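Local coordinates for protein MATE family efflux transporter (Vibrio cholerae, PDB 6IDP) that probably exports drugs and other toxic compounds across the bacterial membrane as a MATE-family multidrug transporter, with conformational changes that depend on protons, at residues 208-211 against 212-216. Residues are numbered along the deposited sequence; the frame is centred on the assembly and turned at random.
Sequences APKV and AQRQW
R214 folds back along K210, the two side chains lying side by side and pointing the same way. CB of R214 sits 3.5 Å from O of K210 and also lies over one face of the W216 ring, toward its rim; CG of R214 passes that same oxygen at 3.4 Å. CD runs on past it, the chain staying extended to NE, and NH1 of R214 comes 3.4 Å from CB of K210 in an oblique approach. With CG anti to the carbonyl carbon (chi1 -68°), the arginine is laid back over the preceding turn, and L162 of helix 161-184 touches both side chains. The two like charges remain apart, NZ of K210 being 6.1 Å from NH1 of R214. O of K210 accepts hydrogen bonds from the backbone N-H of R214 and from a water that also donates to OE1 of Q213; this water lies over one face of the R214 guanidinium, toward its rim. Q215 leaves the helix with positive phi (58°), which brings N of W216 back to O of V211 in an almost straight bond (3.0 Å, 171°). CG1 of V211 packs on CB of W216 at 3.8 Å. Together with the Q215 N to A212 O bond, this is a Schellman motif, ending transmembrane helix 189-213.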
loop_
_atom_site.group_PDB
_atom_site.type_symbol
_atom_site.label_atom_id
_atom_site.label_comp_id
_atom_site.label_asym_id
_atom_site.label_seq_id
_atom_site.Cartn_x
_atom_site.Cartn_y
_atom_site.Cartn_z
ATOM N N ALA A 208 15.695 -9.562 11.647
ATOM C CA ALA A 208 15.611 -11.019 11.684
ATOM C C ALA A 208 16.063 -11.623 13.023
ATOM O O ALA A 208 15.390 -12.512 13.544
ATOM C CB ALA A 208 16.409 -11.626 10.531
ATOM N N PRO A 209 17.197 -11.160 13.586
ATOM C CA PRO A 209 17.537 -11.733 14.896
ATOM C C PRO A 209 16.582 -11.298 16.005
ATOM O O PRO A 209 16.399 -12.037 16.972
ATOM C CB PRO A 209 18.953 -11.203 15.158
ATOM C CG PRO A 209 19.082 -9.995 14.292
ATOM C CD PRO A 209 18.276 -10.297 13.071
ATOM N N LYS A 210 15.991 -10.115 15.871
ATOM C CA LYS A 210 15.026 -9.640 16.854
ATOM C C LYS A 210 13.751 -10.479 16.802
ATOM O O LYS A 210 13.181 -10.831 17.836
ATOM C CB LYS A 210 14.707 -8.164 16.627
ATOM C CG LYS A 210 15.748 -7.207 17.196
ATOM C CD LYS A 210 15.621 -5.823 16.575
ATOM C CE LYS A 210 16.308 -4.762 17.422
ATOM N NZ LYS A 210 17.710 -5.127 17.762
ATOM N N VAL A 211 13.316 -10.805 15.589
ATOM C CA VAL A 211 12.139 -11.642 15.398
ATOM C C VAL A 211 12.373 -13.041 15.975
ATOM O O VAL A 211 11.497 -13.610 16.631
ATOM C CB VAL A 211 11.762 -11.729 13.903
ATOM C CG1 VAL A 211 10.776 -12.854 13.653
ATOM C CG2 VAL A 211 11.190 -10.400 13.427
ATOM N N ALA A 212 13.568 -13.577 15.754
ATOM C CA ALA A 212 13.921 -14.894 16.268
ATOM C C ALA A 212 14.033 -14.898 17.794
ATOM O O ALA A 212 13.588 -15.838 18.451
ATOM C CB ALA A 212 15.219 -15.367 15.646
ATOM N N GLN A 213 14.633 -13.845 18.347
ATOM C CA GLN A 213 14.808 -13.716 19.793
ATOM C C GLN A 213 13.459 -13.689 20.511
ATOM O O GLN A 213 13.315 -14.229 21.610
ATOM C CB GLN A 213 15.609 -12.449 20.120
ATOM C CG GLN A 213 16.102 -12.350 21.559
ATOM C CD GLN A 213 15.055 -11.823 22.526
ATOM O OE1 GLN A 213 14.196 -11.023 22.156
ATOM N NE2 GLN A 213 15.123 -12.276 23.775
ATOM N N ARG A 214 12.475 -13.060 19.877
ATOM C CA ARG A 214 11.135 -12.954 20.437
ATOM C C ARG A 214 10.301 -14.184 20.103
ATOM O O ARG A 214 9.133 -14.270 20.489
ATOM C CB ARG A 214 10.442 -11.691 19.924
ATOM C CG ARG A 214 11.059 -10.403 20.432
ATOM C CD ARG A 214 10.355 -9.201 19.840
ATOM N NE ARG A 214 10.834 -7.943 20.401
ATOM C CZ ARG A 214 11.644 -7.103 19.767
ATOM N NH1 ARG A 214 12.064 -7.381 18.542
ATOM N NH2 ARG A 214 12.029 -5.981 20.357
ATOM N N GLN A 215 10.916 -15.122 19.385
ATOM C CA GLN A 215 10.286 -16.386 19.006
ATOM C C GLN A 215 9.011 -16.166 18.201
ATOM O O GLN A 215 7.988 -16.806 18.441
ATOM C CB GLN A 215 9.998 -17.238 20.251
ATOM C CG GLN A 215 11.257 -17.788 20.904
ATOM C CD GLN A 215 10.989 -18.464 22.235
ATOM O OE1 GLN A 215 9.876 -18.914 22.507
ATOM N NE2 GLN A 215 12.013 -18.532 23.077
ATOM N N TRP A 216 9.088 -15.256 17.235
ATOM C CA TRP A 216 7.964 -14.977 16.351
ATOM C C TRP A 216 8.048 -15.819 15.083
ATOM O O TRP A 216 7.124 -15.837 14.269
ATOM C CB TRP A 216 7.915 -13.488 16.008
ATOM C CG TRP A 216 7.520 -12.637 17.173
ATOM C CD1 TRP A 216 7.011 -13.067 18.366
ATOM C CD2 TRP A 216 7.598 -11.209 17.262
ATOM N NE1 TRP A 216 6.766 -11.994 19.187
ATOM C CE2 TRP A 216 7.118 -10.844 18.534
ATOM C CE3 TRP A 216 8.027 -10.207 16.389
ATOM C CZ2 TRP A 216 7.052 -9.516 18.953
ATOM C CZ3 TRP A 216 7.963 -8.891 16.807
ATOM C CH2 TRP A 216 7.478 -8.557 18.076
HETATM O O HOH W 1 14.267 -8.901 20.116
#